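Local coordinates for FdhC (Acinetobacter nosocomialis, PDB 5KTC), which transfers an (R)-3-hydroxybutanoyl group from coenzyme A to the amino group of a dTDP-linked 3-amino-3,6-dideoxygalactose, as a sugar N-acyltransferase of the GNAT superfamily, at residues A[28-31]-A[32-35]; A[102-105]-A[106-109]; A[134-137]-A[138-141]. One frame throughout, in Å; residues are numbered along the deposited sequence.

Contact 1 of 3, residues A[28-31]-A[32-35]; sequences RNND and KLNT. With FUH ([[(2~{R},3~{S},5~{R})-5-[5-methyl-2,4-bis(oxidanylidene)pyrimidin-1-yl]-3-oxidanyl-oxolan-2-yl]methoxy-oxidanyl-phosphoryl] [(2~{R},3~{R},4~{S},5~{R},6~{R})-6-methyl-3,5-bis(oxidanyl)-4-[[(3~{R})-3-oxidanylbutanoyl]amino]oxan-2-yl] hydrogen phosphate), chain C.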
loop_
_atom_site.group_PDB
_atom_site.type_symbol
_atom_site.label_atom_id
_atom_site.label_comp_id
_atom_site.label_asym_id
_atom_site.label_seq_id
_atom_site.Cartn_x
_atom_site.Cartn_y
_atom_site.Cartn_z
ATOM N N ARG A 28 -5.799 -8.226 -10.648
ATOM C CA ARG A 28 -6.761 -8.724 -9.645
ATOM C C ARG A 28 -7.373 -10.095 -10.021
ATOM O O ARG A 28 -7.798 -10.845 -9.136
ATOM C CB ARG A 28 -7.837 -7.697 -9.451
ATOM C CG ARG A 28 -7.356 -6.475 -8.647
ATOM C CD ARG A 28 -8.525 -5.554 -8.340
ATOM N NE ARG A 28 -9.373 -6.163 -7.304
ATOM C CZ ARG A 28 -9.262 -5.992 -5.988
ATOM N NH1 ARG A 28 -8.334 -5.181 -5.444
ATOM N NH2 ARG A 28 -10.066 -6.703 -5.175
ATOM N N ASN A 29 -7.352 -10.440 -11.318
ATOM C CA ASN A 29 -7.858 -11.716 -11.807
ATOM C C ASN A 29 -6.755 -12.728 -12.062
ATOM O O ASN A 29 -7.000 -13.793 -12.657
ATOM C CB ASN A 29 -8.724 -11.470 -13.044
ATOM C CG ASN A 29 -10.075 -10.852 -12.690
ATOM O OD1 ASN A 29 -10.988 -11.556 -12.313
ATOM N ND2 ASN A 29 -10.202 -9.553 -12.784
ATOM N N ASN A 30 -5.538 -12.388 -11.664
ATOM C CA ASN A 30 -4.435 -13.298 -11.645
ATOM C C ASN A 30 -4.636 -14.242 -10.464
ATOM O O ASN A 30 -4.511 -13.828 -9.291
ATOM C CB ASN A 30 -3.116 -12.515 -11.533
ATOM C CG ASN A 30 -1.872 -13.373 -11.742
ATOM O OD1 ASN A 30 -1.872 -14.567 -11.486
ATOM N ND2 ASN A 30 -0.788 -12.741 -12.099
ATOM N N ASP A 31 -4.901 -15.522 -10.752
ATOM C CA ASP A 31 -5.126 -16.498 -9.697
ATOM C C ASP A 31 -3.898 -16.812 -8.902
ATOM O O ASP A 31 -4.011 -17.412 -7.891
ATOM C CB ASP A 31 -5.805 -17.795 -10.231
ATOM C CG ASP A 31 -7.235 -17.526 -10.795
ATOM O OD1 ASP A 31 -7.981 -16.630 -10.285
ATOM O OD2 ASP A 31 -7.601 -18.207 -11.783
ATOM N N LYS A 32 -2.712 -16.413 -9.316
ATOM C CA LYS A 32 -1.574 -16.557 -8.419
ATOM C C LYS A 32 -1.524 -15.476 -7.347
ATOM O O LYS A 32 -0.859 -15.624 -6.342
ATOM C CB LYS A 32 -0.274 -16.527 -9.190
ATOM C CG LYS A 32 -0.165 -17.672 -10.160
ATOM C CD LYS A 32 0.868 -17.339 -11.211
ATOM C CE LYS A 32 1.055 -18.537 -12.134
ATOM N NZ LYS A 32 2.436 -18.448 -12.681
ATOM N N LEU A 33 -2.211 -14.377 -7.589
ATOM C CA LEU A 33 -2.130 -13.222 -6.716
ATOM C C LEU A 33 -3.338 -12.997 -5.862
ATOM O O LEU A 33 -3.219 -12.334 -4.835
ATOM C CB LEU A 33 -1.894 -11.961 -7.576
ATOM C CG LEU A 33 -0.592 -12.010 -8.377
ATOM C CD1 LEU A 33 -0.452 -10.715 -9.199
ATOM C CD2 LEU A 33 0.676 -12.205 -7.529
ATOM N N ASN A 34 -4.482 -13.537 -6.248
ATOM C CA ASN A 34 -5.703 -13.131 -5.680
ATOM C C ASN A 34 -6.310 -14.063 -4.666
ATOM O O ASN A 34 -7.498 -13.946 -4.401
ATOM C CB ASN A 34 -6.735 -12.783 -6.729
ATOM C CG ASN A 34 -7.242 -13.968 -7.572
ATOM O OD1 ASN A 34 -6.977 -15.131 -7.317
ATOM N ND2 ASN A 34 -7.984 -13.627 -8.627
ATOM N N THR A 35 -5.493 -14.970 -4.122
ATOM C CA THR A 35 -5.968 -15.937 -3.111
ATOM C C THR A 35 -6.674 -15.219 -1.949
ATOM O O THR A 35 -7.685 -15.683 -1.496
ATOM C CB THR A 35 -4.811 -16.725 -2.532
ATOM O OG1 THR A 35 -4.046 -17.285 -3.608
ATOM C CG2 THR A 35 -5.329 -17.859 -1.592
HETATM O O1 FUH C . -4.469 -5.523 1.369
HETATM C C1 FUH C . -4.872 -5.645 2.521
HETATM C C2 FUH C . -4.095 -5.181 3.708
HETATM C C3 FUH C . -2.616 -5.099 3.432
HETATM O O2 FUH C . -1.948 -6.346 3.750
HETATM C C4 FUH C . -1.970 -4.048 4.298
HETATM N N1 FUH C . -6.118 -6.196 2.812
HETATM C C5 FUH C . -7.109 -6.378 1.746
HETATM C C6 FUH C . -7.773 -7.765 1.829
HETATM O O3 FUH C . -8.312 -7.882 3.076
HETATM C C7 FUH C . -8.940 -7.938 0.885
HETATM C C8 FUH C . -9.800 -9.198 1.148
HETATM O O4 FUH C . -9.832 -6.813 0.976
HETATM C C9 FUH C . -8.171 -5.299 1.859
HETATM O O5 FUH C . -7.643 -3.993 1.581
HETATM C C10 FUH C . -9.219 -5.519 0.843
HETATM O O6 FUH C . -8.603 -5.403 -0.431
HETATM P P1 FUH C . -9.438 -5.282 -1.754
HETATM O O7 FUH C . -9.904 -6.598 -2.257
HETATM O O8 FUH C . -8.464 -4.628 -2.733
HETATM O O9 FUH C . -10.558 -4.159 -1.628
HETATM P P2 FUH C . -12.042 -4.190 -1.029
HETATM O O10 FUH C . -12.150 -3.044 -0.084
HETATM O O11 FUH C . -12.226 -5.556 -0.382
HETATM O O12 FUH C . -12.845 -3.968 -2.360
HETATM C C11 FUH C . -14.166 -3.419 -2.313
HETATM C C12 FUH C . -14.929 -3.935 -3.506
HETATM C C13 FUH C . -14.772 -5.453 -3.737
HETATM O O13 FUH C . -15.974 -6.043 -4.263
HETATM C C14 FUH C . -13.733 -5.574 -4.843
HETATM C C15 FUH C . -13.991 -4.311 -5.627
HETATM O O14 FUH C . -14.455 -3.299 -4.697
HETATM N N2 FUH C . -12.816 -3.667 -6.253
HETATM C C16 FUH C . -11.816 -3.138 -5.494
HETATM C C17 FUH C . -10.749 -2.476 -6.104
HETATM C C18 FUH C . -9.623 -1.858 -5.303
HETATM C C19 FUH C . -10.747 -2.420 -7.531
HETATM O O15 FUH C . -9.800 -1.770 -8.137
HETATM N N3 FUH C . -11.744 -2.949 -8.254
HETATM C C20 FUH C . -12.770 -3.518 -7.612
HETATM O O16 FUH C . -13.737 -4.061 -8.331
#
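Asn34 folds back on Arg28 and Asn30 in the turn that ends helix 21-28, at the edge of the sugar-nucleotide pocket. Its ND2 gives a hydrogen bond of 2.8 Å to Arg28 O, and that oxygen lies near the plane of the Asn34 amide. Asn34 CG sits between its own backbone N and carbonyl carbon (chi1 68°), which turns the amide back toward the end of the helix. Asp31 lies beside it, pointing the same way, and the long contact from Asn34 ND2 to Asp31 OD1 is a weak hydrogen bond. Asn30 shapes the turn itself. Its side chain closes an Asx turn, with Asn30 OD1 accepting from Lys32 N at 3.0 Å. Its backbone O accepts from Leu33 N at 2.9 Å, and only weakly from Asn34 N. The flat Asn30 amide also rests against Leu33, with ND2 3.6 Å from CD1.

The Arg28 guanidinium binds the ligand. Its NH1 meets FUH O8 at 2.8 Å, and its NH2 meets FUH O7 at 2.9 Å. Both bonds are nearly straight and reach one phosphate at the guanidinium edge, while the thymine atom C17 lies over one face. Ser40 and the carbonyl of Ser38 also bind Arg28. The turn precedes helix 44-59, and both Arg28 and Leu33 pack on Ile98 of strand 91-99.

Contact 2 of 3, residues A[102-105]-A[106-109]; sequences HKTK and YAAV. With COA (coenzyme A), chain D.
Lys105 lies along one face of the Tyr106 ring in a local turn that leads from strand 91-99 into helix 107-122. This is the place where GNAT enzymes hold the coenzyme A pyrophosphate. A type I beta turn runs from Thr104 to Ala107, closed by Ala107 N giving a hydrogen bond to Thr104 O at 3.2 Å. Tyr106 takes the N-cap position. The two side chains lie alongside each other. Lys105 CG is 4.0 Å from the Tyr106 ring centroid, only 9° off the ring normal, which makes a CH-pi contact over the face. At the ring edge and in its plane, Tyr106 CD1 meets the ribose atom O4B of coenzyme A at 3.3 Å.

The lysine ends divide the phosphates. Lys105 bends at its last torsion (chi4 63°), which brings NZ to 2.7 Å from O7A of the 3'-phosphate. Lys103 stays extended beyond CG, and its NZ reaches O4A of the pyrophosphate, also at 2.7 Å. The two ammonium groups probably offset part of the phosphates' negative charge. Water 1 accepts from Ala108 N at 2.9 Å and lies 2.8 Å from the same O4A, so it links the first turn of the helix to the pyrophosphate.

Thr104 bonds to Thr10 through its OG1 and touches Thr11 of strand 11-15. Ala107 packs on Leu99 and Ile77 of strands 91-99 and 75-86, and Ala108 and Val109 meet Phe142 of helix 137-146.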
loop_
_atom_site.group_PDB
_atom_site.type_symbol
_atom_site.label_atom_id
_atom_site.label_comp_id
_atom_site.label_asym_id
_atom_site.label_seq_id
_atom_site.Cartn_x
_atom_site.Cartn_y
_atom_site.Cartn_z
ATOM N N HIS A 102 6.805 -9.043 -11.830
ATOM C CA HIS A 102 7.827 -8.082 -12.339
ATOM C C HIS A 102 8.234 -7.097 -11.266
ATOM O O HIS A 102 9.021 -6.227 -11.512
ATOM C CB HIS A 102 7.362 -7.344 -13.625
ATOM C CG HIS A 102 8.453 -6.584 -14.360
ATOM N ND1 HIS A 102 9.715 -7.090 -14.607
ATOM C CD2 HIS A 102 8.427 -5.363 -14.947
ATOM C CE1 HIS A 102 10.435 -6.195 -15.253
ATOM N NE2 HIS A 102 9.678 -5.136 -15.474
ATOM N N LYS A 103 7.745 -7.279 -10.044
ATOM C CA LYS A 103 8.081 -6.432 -8.941
ATOM C C LYS A 103 9.598 -6.453 -8.699
ATOM O O LYS A 103 10.258 -7.465 -8.936
ATOM C CB LYS A 103 7.350 -6.917 -7.638
ATOM C CG LYS A 103 7.846 -8.287 -7.124
ATOM C CD LYS A 103 7.082 -8.851 -5.954
ATOM C CE LYS A 103 7.599 -10.252 -5.580
ATOM N NZ LYS A 103 6.682 -10.946 -4.635
ATOM N N THR A 104 10.124 -5.368 -8.196
ATOM C CA THR A 104 11.468 -5.390 -7.679
ATOM C C THR A 104 11.478 -6.175 -6.376
ATOM O O THR A 104 10.418 -6.393 -5.751
ATOM C CB THR A 104 12.010 -3.998 -7.387
ATOM O OG1 THR A 104 11.084 -3.332 -6.561
ATOM C CG2 THR A 104 12.175 -3.173 -8.648
ATOM N N LYS A 105 12.671 -6.619 -5.987
ATOM C CA LYS A 105 12.824 -7.577 -4.872
ATOM C C LYS A 105 12.180 -7.068 -3.565
ATOM O O LYS A 105 11.477 -7.827 -2.884
ATOM C CB LYS A 105 14.289 -7.834 -4.592
ATOM C CG LYS A 105 14.518 -8.994 -3.654
ATOM C CD LYS A 105 15.999 -9.367 -3.688
ATOM C CE LYS A 105 16.336 -10.448 -2.663
ATOM N NZ LYS A 105 15.632 -11.746 -2.897
ATOM N N TYR A 106 12.464 -5.803 -3.270
ATOM C CA TYR A 106 12.057 -5.172 -2.048
ATOM C C TYR A 106 10.877 -4.214 -2.253
ATOM O O TYR A 106 10.627 -3.395 -1.390
ATOM C CB TYR A 106 13.266 -4.435 -1.366
ATOM C CG TYR A 106 14.401 -5.417 -1.063
ATOM C CD1 TYR A 106 14.191 -6.502 -0.221
ATOM C CD2 TYR A 106 15.664 -5.291 -1.650
ATOM C CE1 TYR A 106 15.194 -7.442 0.024
ATOM C CE2 TYR A 106 16.669 -6.240 -1.413
ATOM C CZ TYR A 106 16.435 -7.292 -0.577
ATOM O OH TYR A 106 17.405 -8.250 -0.336
ATOM N N ALA A 107 10.169 -4.317 -3.371
ATOM C CA ALA A 107 8.976 -3.468 -3.594
ATOM C C ALA A 107 7.977 -3.483 -2.435
ATOM O O ALA A 107 7.300 -2.473 -2.157
ATOM C CB ALA A 107 8.260 -3.927 -4.856
ATOM N N ALA A 108 7.820 -4.658 -1.826
ATOM C CA ALA A 108 6.833 -4.811 -0.719
ATOM C C ALA A 108 7.206 -3.877 0.433
ATOM O O ALA A 108 6.375 -3.121 0.957
ATOM C CB ALA A 108 6.717 -6.272 -0.268
ATOM N N VAL A 109 8.483 -3.881 0.792
ATOM C CA VAL A 109 8.975 -2.984 1.858
ATOM C C VAL A 109 8.829 -1.526 1.452
ATOM O O VAL A 109 8.356 -0.678 2.245
ATOM C CB VAL A 109 10.454 -3.276 2.249
ATOM C CG1 VAL A 109 10.905 -2.361 3.340
ATOM C CG2 VAL A 109 10.638 -4.713 2.639
HETATM N N1A COA D . 12.958 -5.772 6.595
HETATM C C2A COA D . 13.809 -6.191 5.629
HETATM N N3A COA D . 13.425 -6.977 4.620
HETATM C C4A COA D . 12.141 -7.283 4.509
HETATM C C5A COA D . 11.147 -6.819 5.508
HETATM C C6A COA D . 11.643 -6.021 6.604
HETATM N N6A COA D . 10.834 -5.567 7.557
HETATM N N7A COA D . 9.962 -7.283 5.134
HETATM C C8A COA D . 10.159 -7.998 4.007
HETATM N N9A COA D . 11.470 -8.001 3.645
HETATM C C1B COA D . 12.068 -8.647 2.456
HETATM C C2B COA D . 11.491 -10.059 2.297
HETATM O O2B COA D . 12.200 -11.049 3.062
HETATM C C3B COA D . 11.552 -10.256 0.821
HETATM O O3B COA D . 12.910 -10.556 0.486
HETATM P P3B COA D . 13.323 -12.045 0.042
HETATM O O7A COA D . 13.304 -11.916 -1.486
HETATM O O8A COA D . 14.679 -11.967 0.684
HETATM O O9A COA D . 12.309 -12.997 0.623
HETATM C C4B COA D . 11.228 -8.882 0.277
HETATM O O4B COA D . 11.673 -7.943 1.270
HETATM C C5B COA D . 9.779 -8.725 -0.136
HETATM O O5B COA D . 8.929 -8.992 0.959
HETATM P P1A COA D . 7.860 -10.152 0.859
HETATM O O1A COA D . 7.278 -10.359 2.240
HETATM O O2A COA D . 8.266 -11.308 -0.014
HETATM O O3A COA D . 6.588 -9.506 0.095
HETATM P P2A COA D . 5.976 -9.749 -1.315
HETATM O O4A COA D . 6.898 -9.395 -2.451
HETATM O O5A COA D . 5.317 -11.113 -1.416
HETATM O O6A COA D . 4.819 -8.651 -1.367
HETATM C CBP COA D . 2.385 -8.699 -1.247
HETATM C CCP COA D . 3.715 -8.797 -0.480
HETATM C CDP COA D . 1.284 -8.918 -0.240
HETATM C CEP COA D . 2.237 -7.321 -1.885
HETATM C CAP COA D . 2.361 -9.784 -2.351
HETATM O OAP COA D . 2.800 -11.024 -1.705
HETATM C C9P COA D . 1.061 -9.930 -3.032
HETATM O O9P COA D . 0.636 -9.225 -3.973
HETATM N N8P COA D . 0.304 -10.928 -2.531
HETATM C C7P COA D . -0.982 -11.188 -3.060
HETATM C C6P COA D . -2.048 -10.164 -2.759
HETATM C C5P COA D . -2.288 -10.105 -1.273
HETATM O O5P COA D . -2.494 -11.164 -0.654
HETATM N N4P COA D . -2.225 -8.915 -0.711
HETATM C C3P COA D . -2.304 -8.735 0.742
HETATM C C2P COA D . -3.745 -8.864 1.273
HETATM S S1P COA D . -3.700 -8.902 3.103
HETATM O O HOH W 1 8.566 -7.180 -2.971
#

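Contact 3 of 3, residues A[134-137]-A[138-141]; sequences KGND and KVHS. With COA (coenzyme A), chain D.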
loop_
_atom_site.group_PDB
_atom_site.type_symbol
_atom_site.label_atom_id
_atom_site.label_comp_id
_atom_site.label_asym_id
_atom_site.label_seq_id
_atom_site.Cartn_x
_atom_site.Cartn_y
_atom_site.Cartn_z
ATOM N N LYS A 134 -6.490 -14.992 7.433
ATOM C CA LYS A 134 -5.833 -16.118 8.035
ATOM C C LYS A 134 -5.440 -17.046 6.874
ATOM O O LYS A 134 -6.160 -17.131 5.936
ATOM C CB LYS A 134 -6.809 -16.755 9.014
ATOM C CG LYS A 134 -7.115 -15.911 10.234
ATOM C CD LYS A 134 -8.110 -16.644 11.158
ATOM C CE LYS A 134 -7.875 -16.421 12.641
ATOM N NZ LYS A 134 -9.216 -16.365 13.340
ATOM N N GLY A 135 -4.247 -17.609 6.919
ATOM C CA GLY A 135 -3.680 -18.367 5.812
ATOM C C GLY A 135 -2.649 -17.609 5.015
ATOM O O GLY A 135 -1.790 -18.230 4.392
ATOM N N ASN A 136 -2.694 -16.261 5.034
ATOM C CA ASN A 136 -1.741 -15.417 4.259
ATOM C C ASN A 136 -0.472 -15.147 5.048
ATOM O O ASN A 136 -0.083 -13.994 5.378
ATOM C CB ASN A 136 -2.450 -14.122 3.834
ATOM C CG ASN A 136 -1.844 -13.475 2.593
ATOM O OD1 ASN A 136 -0.863 -13.937 2.028
ATOM N ND2 ASN A 136 -2.455 -12.378 2.171
ATOM N N ASP A 137 0.227 -16.256 5.310
ATOM C CA ASP A 137 1.087 -16.377 6.460
ATOM C C ASP A 137 2.258 -15.425 6.368
ATOM O O ASP A 137 2.621 -14.743 7.332
ATOM C CB ASP A 137 1.503 -17.863 6.677
ATOM C CG ASP A 137 0.303 -18.769 6.972
ATOM O OD1 ASP A 137 -0.571 -18.326 7.753
ATOM O OD2 ASP A 137 0.185 -19.895 6.409
ATOM N N LYS A 138 2.801 -15.307 5.172
ATOM C CA LYS A 138 3.919 -14.449 4.952
ATOM C C LYS A 138 3.552 -12.933 5.139
ATOM O O LYS A 138 4.403 -12.099 5.412
ATOM C CB LYS A 138 4.439 -14.747 3.534
ATOM C CG LYS A 138 5.784 -14.168 3.293
ATOM C CD LYS A 138 6.479 -14.670 2.036
ATOM C CE LYS A 138 7.793 -13.902 1.980
ATOM N NZ LYS A 138 8.619 -14.177 0.779
ATOM N N VAL A 139 2.307 -12.588 4.900
ATOM C CA VAL A 139 1.841 -11.178 5.013
ATOM C C VAL A 139 1.652 -10.819 6.492
ATOM O O VAL A 139 2.019 -9.742 6.929
ATOM C CB VAL A 139 0.575 -10.972 4.141
ATOM C CG1 VAL A 139 0.017 -9.542 4.254
ATOM C CG2 VAL A 139 0.931 -11.295 2.700
ATOM N N HIS A 140 1.147 -11.770 7.289
ATOM C CA HIS A 140 1.157 -11.600 8.742
ATOM C C HIS A 140 2.564 -11.319 9.195
ATOM O O HIS A 140 2.826 -10.355 9.923
ATOM C CB HIS A 140 0.556 -12.817 9.470
ATOM C CG HIS A 140 -0.875 -13.086 9.098
ATOM N ND1 HIS A 140 -1.902 -12.283 9.526
ATOM C CD2 HIS A 140 -1.445 -14.033 8.336
ATOM C CE1 HIS A 140 -3.057 -12.730 9.057
ATOM N NE2 HIS A 140 -2.799 -13.767 8.287
ATOM N N SER A 141 3.492 -12.142 8.735
ATOM C CA SER A 141 4.844 -12.076 9.200
ATOM C C SER A 141 5.511 -10.731 8.814
ATOM O O SER A 141 6.225 -10.078 9.612
ATOM C CB SER A 141 5.577 -13.318 8.667
ATOM O OG SER A 141 6.924 -13.204 8.970
HETATM N N1A COA D . 12.958 -5.772 6.595
HETATM C C2A COA D . 13.809 -6.191 5.629
HETATM N N3A COA D . 13.425 -6.977 4.620
HETATM C C4A COA D . 12.141 -7.283 4.509
HETATM C C5A COA D . 11.147 -6.819 5.508
HETATM C C6A COA D . 11.643 -6.021 6.604
HETATM N N6A COA D . 10.834 -5.567 7.557
HETATM N N7A COA D . 9.962 -7.283 5.134
HETATM C C8A COA D . 10.159 -7.998 4.007
HETATM N N9A COA D . 11.470 -8.001 3.645
HETATM C C1B COA D . 12.068 -8.647 2.456
HETATM C C2B COA D . 11.491 -10.059 2.297
HETATM O O2B COA D . 12.200 -11.049 3.062
HETATM C C3B COA D . 11.552 -10.256 0.821
HETATM O O3B COA D . 12.910 -10.556 0.486
HETATM P P3B COA D . 13.323 -12.045 0.042
HETATM O O7A COA D . 13.304 -11.916 -1.486
HETATM O O8A COA D . 14.679 -11.967 0.684
HETATM O O9A COA D . 12.309 -12.997 0.623
HETATM C C4B COA D . 11.228 -8.882 0.277
HETATM O O4B COA D . 11.673 -7.943 1.270
HETATM C C5B COA D . 9.779 -8.725 -0.136
HETATM O O5B COA D . 8.929 -8.992 0.959
HETATM P P1A COA D . 7.860 -10.152 0.859
HETATM O O1A COA D . 7.278 -10.359 2.240
HETATM O O2A COA D . 8.266 -11.308 -0.014
HETATM O O3A COA D . 6.588 -9.506 0.095
HETATM P P2A COA D . 5.976 -9.749 -1.315
HETATM O O4A COA D . 6.898 -9.395 -2.451
HETATM O O5A COA D . 5.317 -11.113 -1.416
HETATM O O6A COA D . 4.819 -8.651 -1.367
HETATM C CBP COA D . 2.385 -8.699 -1.247
HETATM C CCP COA D . 3.715 -8.797 -0.480
HETATM C CDP COA D . 1.284 -8.918 -0.240
HETATM C CEP COA D . 2.237 -7.321 -1.885
HETATM C CAP COA D . 2.361 -9.784 -2.351
HETATM O OAP COA D . 2.800 -11.024 -1.705
HETATM C C9P COA D . 1.061 -9.930 -3.032
HETATM O O9P COA D . 0.636 -9.225 -3.973
HETATM N N8P COA D . 0.304 -10.928 -2.531
HETATM C C7P COA D . -0.982 -11.188 -3.060
HETATM C C6P COA D . -2.048 -10.164 -2.759
HETATM C C5P COA D . -2.288 -10.105 -1.273
HETATM O O5P COA D . -2.494 -11.164 -0.654
HETATM N N4P COA D . -2.225 -8.915 -0.711
HETATM C C3P COA D . -2.304 -8.735 0.742
HETATM C C2P COA D . -3.745 -8.864 1.273
HETATM S S1P COA D . -3.700 -8.902 3.103
HETATM O O HOH W 2 1.251 -15.335 2.399
#
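Asn136 and Val139 meet at the start of helix 137-146, where the chain leaves strand 127-133 and turns beside the pantetheine arm of coenzyme A. Asn136 is the centre of an inverse gamma turn and the N-cap residue, though its side chain makes no capping bond. The packed side holds Asn136, Val139 and His140. Asn136 O accepts two hydrogen bonds, from Val139 N at 2.8 Å and from His140 N at 3.2 Å. The Asn136 amide crosses Val139, with OD1 3.3 Å from CG2. The His140 ring turns an edge to Asp137 CA, and the side chain packs against Val132 of strand 127-133 and Ile158 of strand 157-163. Its NE2 bonds to the carbonyl of Met133 and its ND1 to Tyr160.

The other side is exposed. There Asp137, Ser141 and Gly135 lie at the surface, and Gly135 has a positive phi (102°) that suits glycine. Lys138 is exposed too, but CG is anti to the backbone N (chi1 -166°) and the extended chain carries NZ to O2A of the pyrophosphate at 3.0 Å.

Back on the buried side, water 2 donates to Asn136 OD1 at 2.6 Å and accepts from Lys138 N. Asn136 ND2 donates to the pantetheine carbonyl O5P at 3.1 Å.

Overall arrangement
The three contacts follow one another along the chain and all lie in the GNAT domain. Their centres are about 16 to 17 Å apart, and the nearest atoms of any two are about 7 Å apart, so none touches another. Contact 1 follows helix 21-28. Contacts 2 and 3 are the openings of helices 107-122 and 137-146, which come after the neighbouring parallel strands 91-99 and 127-133. The ligands join them. Contact 1 grips the sugar nucleotide, and its Leu33 touches coenzyme A. Contact 2 holds the phosphates of coenzyme A, and contact 3 holds its pantetheine arm and pyrophosphate. Val139 of contact 3 also touches FUH, so contacts 1 and 3 each border both products.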